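Local structure of prohead core protein protease (Enterobacteria phage T4, 5JBL) at residues 117-122 with 131-136; 24-29 with 72-77. The protein is a serine protease of the phage prohead core that, once activated by autocatalytic cleavage, processes prohead proteins and so makes room for the genome. The protein carries 3 engineered substitutions. All coordinates share one frame; numbering follows the deposited sequence.

Contacts 1 and 2 belong to different sheets and lie on opposite sides of the chain's centre, with centres 21 Å apart and nearest atoms about 11 Å apart. Contact 1, the buried one, pairs neighbouring strands of a hairpin: backbone hydrogen bonds carry it, with aliphatic packing on one face and a salt bridge on the other. In contact 2, partly buried, the N-terminal strand 24-29 meets 72-77. Polar side chains of 72-77 converge there on the carboxylate of Glu28, and waters bridge the two segments around it. The side chain of Ile27 lies about 4 Å from that of Ala104, an engineered active-site position, whereas the side chain of Ile117 in contact 1 is about 11 Å from it.

Contact 1 of 2, residues 117-122 with 131-136; sequences IIIEDM and GRARVI
Glu120 and Arg132 face each other across a beta hairpin, strands 115-125 and 128-135, at a classic beta bulge in which both Glu120 and Asp121 lie opposite Arg132. Glu120 N donates to Arg132 O (2.9 Å), and Arg132 N to Asp121 O (3.0 Å), so the backbone stays bonded through the bulge. The Arg132 chain leaves the strand extended and then bends at chi3 (79°), which brings its guanidinium to the glutamate. In this salt bridge NH2 of Arg132 meets the anti lone pair of Glu120 OE1 at 2.7 Å, the carboxylate and guanidinium planes almost perpendicular (86°). Arg132 NE adds a weak bond to the same oxygen, so both N-H groups share one acceptor. The other oxygen, Glu120 OE2, lies beside Arg134, 3.6 Å from its CB. Tyr58 OH, from strand 53-65, hydrogen-bonds both OE2 and Arg134 NH1, tying the carboxylate to the second arginine. The opposite face of the hairpin is aliphatic: Ile117 and Val135 pack on Leu146 of helix 142-151, and Ile119 on Tyr88 of helix 78-93, with Ala133 on the same face. There Ile117 CG1 fits between its own N and C (chi1 60°), placing CD1 4.1 Å from Ala133 CB.

Contact 2 of 2, residues 24-29 with 72-77; sequences QLLIET and NKRLYP
Glu28 puts its carboxylate among Asn72, Arg74 and Tyr76, at the end of the N-terminal strand 24-29, which pairs antiparallel with strand 157-168 in the region where the N-terminus blocks the catalytic centre. Leu26-Ile27-Glu28 matches the L/I-X-E cleavage motif, and autolysis probably cuts between Glu28 and Thr29; the cluster is thus consistent with the pocket for the motif's glutamate. The Glu28 chain bends at chi2 (-67°), turning its carboxylate toward 72-77. OE2 of Glu28 is gripped from opposite faces of its plane, by Tyr76 OH at 2.5 Å and, in a salt bridge, by Arg74 NH1 at 2.9 Å, the latter bond lying in the guanidinium plane. Asn72 ND2 comes down on Glu28 OE1 from above the carboxylate (3.1 Å). Around this first shell, Leu26 CD2 rests on one face of the Arg74 guanidinium, 3.8 Å from CZ, and Asn72 lies over the other. Asn70 positions both partners: its ND2 bonds Glu28 OE1 while its OD1 receives Arg74 N. Phe180 meets the Tyr76 ring edge-to-face. Waters complete the link to the strand: one bridges Leu26 O and Tyr76 OH, and another accepts from Ile27 N at 3.0 Å and from Arg74 NH1 at 2.9 Å.

Contact 1 of 2, residues 117-122 with 131-136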
loop_
_atom_site.group_PDB
_atom_site.type_symbol
_atom_site.label_atom_id
_atom_site.label_comp_id
_atom_site.label_asym_id
_atom_site.label_seq_id
_atom_site.Cartn_x
_atom_site.Cartn_y
_atom_site.Cartn_z
ATOM N N ILE C 117 3.235 16.857 4.349
ATOM C CA ILE C 117 3.812 18.193 4.286
ATOM C C ILE C 117 4.604 18.449 5.551
ATOM O O ILE C 117 4.413 17.794 6.577
ATOM C CB ILE C 117 2.747 19.312 4.132
ATOM C CG1 ILE C 117 1.775 19.310 5.309
ATOM C CG2 ILE C 117 1.979 19.155 2.870
ATOM C CD1 ILE C 117 2.114 20.373 6.363
ATOM N N ILE C 118 5.484 19.445 5.485
ATOM C CA ILE C 118 6.151 19.948 6.672
ATOM C C ILE C 118 6.100 21.469 6.638
ATOM O O ILE C 118 6.416 22.087 5.618
ATOM C CB ILE C 118 7.594 19.415 6.791
ATOM C CG1 ILE C 118 8.235 19.925 8.088
ATOM C CG2 ILE C 118 8.442 19.773 5.541
ATOM C CD1 ILE C 118 9.528 19.219 8.465
ATOM N N ILE C 119 5.680 22.070 7.748
ATOM C CA ILE C 119 5.593 23.522 7.853
ATOM C C ILE C 119 6.977 24.084 8.143
ATOM O O ILE C 119 7.620 23.696 9.123
ATOM C CB ILE C 119 4.588 23.933 8.945
ATOM C CG1 ILE C 119 3.174 23.528 8.522
ATOM C CG2 ILE C 119 4.706 25.451 9.255
ATOM C CD1 ILE C 119 2.074 23.886 9.523
ATOM N N GLU C 120 7.437 25.020 7.294
ATOM C CA GLU C 120 8.748 25.640 7.455
ATOM C C GLU C 120 8.699 26.986 8.159
ATOM O O GLU C 120 9.710 27.400 8.735
ATOM C CB GLU C 120 9.429 25.853 6.091
ATOM C CG GLU C 120 9.488 24.599 5.264
ATOM C CD GLU C 120 10.471 24.712 4.115
ATOM O OE1 GLU C 120 10.701 25.837 3.623
ATOM O OE2 GLU C 120 11.013 23.666 3.712
ATOM N N ASP C 121 7.568 27.679 8.121
ATOM C CA ASP C 121 7.510 29.011 8.714
ATOM C C ASP C 121 6.052 29.398 8.857
ATOM O O ASP C 121 5.197 28.957 8.081
ATOM C CB ASP C 121 8.258 30.048 7.862
ATOM C CG ASP C 121 8.682 31.281 8.664
ATOM O OD1 ASP C 121 9.420 32.127 8.114
ATOM O OD2 ASP C 121 8.278 31.411 9.840
ATOM N N MET C 122 5.771 30.185 9.879
ATOM C CA MET C 122 4.436 30.731 10.093
ATOM C C MET C 122 4.602 32.162 10.550
ATOM O O MET C 122 5.580 32.488 11.218
ATOM C CB MET C 122 3.607 29.944 11.129
ATOM C CG MET C 122 3.241 28.538 10.688
ATOM S SD MET C 122 2.369 27.577 11.939
ATOM C CE MET C 122 0.739 28.280 11.840
ATOM N N GLY C 131 1.494 30.829 6.434
ATOM C CA GLY C 131 2.619 29.932 6.599
ATOM C C GLY C 131 3.092 29.413 5.262
ATOM O O GLY C 131 2.459 29.613 4.223
ATOM N N ARG C 132 4.218 28.723 5.306
ATOM C CA ARG C 132 4.763 28.076 4.123
ATOM C C ARG C 132 4.998 26.614 4.463
ATOM O O ARG C 132 5.626 26.305 5.480
ATOM C CB ARG C 132 6.063 28.761 3.667
ATOM C CG ARG C 132 6.562 28.256 2.326
ATOM C CD ARG C 132 7.817 28.989 1.867
ATOM N NE ARG C 132 8.996 28.474 2.543
ATOM C CZ ARG C 132 9.609 29.088 3.550
ATOM N NH1 ARG C 132 9.155 30.254 4.000
ATOM N NH2 ARG C 132 10.681 28.537 4.106
ATOM N N ALA C 133 4.454 25.717 3.649
ATOM C CA ALA C 133 4.603 24.291 3.862
ATOM C C ALA C 133 5.229 23.645 2.635
ATOM O O ALA C 133 4.838 23.926 1.504
ATOM C CB ALA C 133 3.258 23.617 4.160
ATOM N N ARG C 134 6.196 22.771 2.866
ATOM C CA ARG C 134 6.823 22.009 1.795
ATOM C C ARG C 134 6.147 20.648 1.679
ATOM O O ARG C 134 5.906 19.978 2.690
ATOM C CB ARG C 134 8.318 21.848 2.075
ATOM C CG ARG C 134 9.068 21.095 1.004
ATOM C CD ARG C 134 10.521 20.884 1.389
ATOM N NE ARG C 134 11.212 20.150 0.335
ATOM C CZ ARG C 134 12.001 20.697 -0.587
ATOM N NH1 ARG C 134 12.234 22.006 -0.583
ATOM N NH2 ARG C 134 12.562 19.921 -1.520
ATOM N N VAL C 135 5.811 20.251 0.454
ATOM C CA VAL C 135 5.234 18.933 0.211
ATOM C C VAL C 135 6.355 17.899 0.220
ATOM O O VAL C 135 7.420 18.118 -0.371
ATOM C CB VAL C 135 4.458 18.915 -1.116
ATOM C CG1 VAL C 135 3.934 17.508 -1.421
ATOM C CG2 VAL C 135 3.314 19.888 -1.051
ATOM N N ILE C 136 6.153 16.802 0.944
ATOM C CA ILE C 136 7.169 15.754 1.036
ATOM C C ILE C 136 7.142 14.932 -0.251
ATOM O O ILE C 136 6.106 14.385 -0.617
ATOM C CB ILE C 136 6.930 14.867 2.262
ATOM C CG1 ILE C 136 6.977 15.734 3.525
ATOM C CG2 ILE C 136 7.958 13.718 2.298
ATOM C CD1 ILE C 136 6.475 15.062 4.786
#

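Contact 2 of 2, residues 24-29 with 72-77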
loop_
_atom_site.group_PDB
_atom_site.type_symbol
_atom_site.label_atom_id
_atom_site.label_comp_id
_atom_site.label_asym_id
_atom_site.label_seq_id
_atom_site.Cartn_x
_atom_site.Cartn_y
_atom_site.Cartn_z
ATOM N N GLN C 24 -11.327 18.789 24.170
ATOM C CA GLN C 24 -11.668 17.886 23.082
ATOM C C GLN C 24 -10.769 18.176 21.887
ATOM O O GLN C 24 -10.105 19.212 21.818
ATOM C CB GLN C 24 -13.153 18.042 22.713
ATOM C CG GLN C 24 -13.484 19.389 22.081
ATOM C CD GLN C 24 -14.947 19.509 21.658
ATOM O OE1 GLN C 24 -15.789 19.940 22.445
ATOM N NE2 GLN C 24 -15.247 19.142 20.414
ATOM N N LEU C 25 -10.739 17.237 20.951
ATOM C CA LEU C 25 -10.053 17.467 19.690
ATOM C C LEU C 25 -10.861 18.455 18.866
ATOM O O LEU C 25 -12.052 18.242 18.636
ATOM C CB LEU C 25 -9.889 16.149 18.927
ATOM C CG LEU C 25 -9.226 16.182 17.545
ATOM C CD1 LEU C 25 -7.739 16.538 17.648
ATOM C CD2 LEU C 25 -9.423 14.873 16.767
ATOM N N LEU C 26 -10.213 19.530 18.424
ATOM C CA LEU C 26 -10.824 20.570 17.598
ATOM C C LEU C 26 -10.130 20.548 16.238
ATOM O O LEU C 26 -8.932 20.847 16.145
ATOM C CB LEU C 26 -10.692 21.938 18.270
ATOM C CG LEU C 26 -11.359 22.098 19.628
ATOM C CD1 LEU C 26 -10.930 23.415 20.315
ATOM C CD2 LEU C 26 -12.883 22.005 19.482
ATOM N N ILE C 27 -10.874 20.174 15.197
ATOM C CA ILE C 27 -10.386 20.156 13.819
ATOM C C ILE C 27 -11.089 21.262 13.050
ATOM O O ILE C 27 -12.319 21.338 13.057
ATOM C CB ILE C 27 -10.645 18.794 13.150
ATOM C CG1 ILE C 27 -9.941 17.682 13.929
ATOM C CG2 ILE C 27 -10.184 18.818 11.681
ATOM C CD1 ILE C 27 -10.010 16.333 13.238
ATOM N N GLU C 28 -10.318 22.101 12.363
ATOM C CA GLU C 28 -10.896 23.213 11.623
ATOM C C GLU C 28 -10.448 23.143 10.177
ATOM O O GLU C 28 -9.319 22.750 9.898
ATOM C CB GLU C 28 -10.471 24.556 12.207
ATOM C CG GLU C 28 -10.463 24.622 13.724
ATOM C CD GLU C 28 -11.848 24.520 14.348
ATOM O OE1 GLU C 28 -12.862 24.694 13.636
ATOM O OE2 GLU C 28 -11.921 24.256 15.567
ATOM N N THR C 29 -11.335 23.514 9.260
ATOM C CA THR C 29 -10.945 23.763 7.882
ATOM C C THR C 29 -10.858 25.270 7.657
ATOM O O THR C 29 -11.653 26.041 8.204
ATOM C CB THR C 29 -11.931 23.121 6.905
ATOM O OG1 THR C 29 -13.253 23.614 7.178
ATOM C CG2 THR C 29 -11.910 21.622 7.061
ATOM N N ASN C 72 -16.751 25.762 10.919
ATOM C CA ASN C 72 -17.317 24.970 12.009
ATOM C C ASN C 72 -18.091 25.808 13.018
ATOM O O ASN C 72 -18.406 25.302 14.099
ATOM C CB ASN C 72 -16.214 24.209 12.756
ATOM C CG ASN C 72 -15.794 22.942 12.057
ATOM O OD1 ASN C 72 -16.563 22.335 11.314
ATOM N ND2 ASN C 72 -14.564 22.519 12.311
ATOM N N LYS C 73 -18.389 27.074 12.708
ATOM C CA LYS C 73 -19.098 27.962 13.632
ATOM C C LYS C 73 -18.315 28.156 14.932
ATOM O O LYS C 73 -18.889 28.240 16.023
ATOM C CB LYS C 73 -20.516 27.463 13.921
ATOM C CG LYS C 73 -21.359 27.265 12.680
ATOM C CD LYS C 73 -21.589 28.586 11.976
ATOM C CE LYS C 73 -22.529 28.432 10.780
ATOM N NZ LYS C 73 -21.912 27.625 9.680
ATOM N N ARG C 74 -16.993 28.257 14.812
ATOM C CA ARG C 74 -16.110 28.502 15.943
ATOM C C ARG C 74 -15.278 29.748 15.692
ATOM O O ARG C 74 -14.843 29.997 14.564
ATOM C CB ARG C 74 -15.175 27.310 16.177
ATOM C CG ARG C 74 -15.904 26.065 16.570
ATOM C CD ARG C 74 -15.001 24.874 16.429
ATOM N NE ARG C 74 -15.721 23.646 16.726
ATOM C CZ ARG C 74 -15.250 22.431 16.478
ATOM N NH1 ARG C 74 -14.055 22.287 15.919
ATOM N NH2 ARG C 74 -15.975 21.365 16.800
ATOM N N LEU C 75 -15.035 30.512 16.748
ATOM C CA LEU C 75 -14.216 31.709 16.671
ATOM C C LEU C 75 -13.024 31.533 17.597
ATOM O O LEU C 75 -13.199 31.192 18.775
ATOM C CB LEU C 75 -15.029 32.953 17.066
ATOM C CG LEU C 75 -14.348 34.326 16.978
ATOM C CD1 LEU C 75 -15.376 35.385 16.630
ATOM C CD2 LEU C 75 -13.643 34.708 18.276
ATOM N N TYR C 76 -11.817 31.794 17.071
ATOM C CA TYR C 76 -10.603 31.746 17.872
ATOM C C TYR C 76 -10.210 33.163 18.269
ATOM O O TYR C 76 -9.808 33.943 17.399
ATOM C CB TYR C 76 -9.468 31.078 17.091
ATOM C CG TYR C 76 -9.617 29.584 16.949
ATOM C CD1 TYR C 76 -10.594 29.036 16.127
ATOM C CD2 TYR C 76 -8.782 28.722 17.643
ATOM C CE1 TYR C 76 -10.743 27.665 16.010
ATOM C CE2 TYR C 76 -8.916 27.366 17.531
ATOM C CZ TYR C 76 -9.887 26.839 16.714
ATOM O OH TYR C 76 -9.991 25.475 16.635
ATOM N N PRO C 77 -10.312 33.551 19.540
ATOM C CA PRO C 77 -9.884 34.906 19.932
ATOM C C PRO C 77 -8.399 35.118 19.665
ATOM O O PRO C 77 -7.591 34.190 19.777
ATOM C CB PRO C 77 -10.207 34.962 21.433
ATOM C CG PRO C 77 -11.317 33.937 21.623
ATOM C CD PRO C 77 -10.965 32.828 20.647
HETATM O O HOH W 1 -7.888 23.495 15.406
HETATM O O HOH W 2 -13.731 19.484 15.481
HETATM O O HOH W 3 -13.689 25.233 10.458
HETATM O O HOH W 4 -14.690 22.345 9.027
#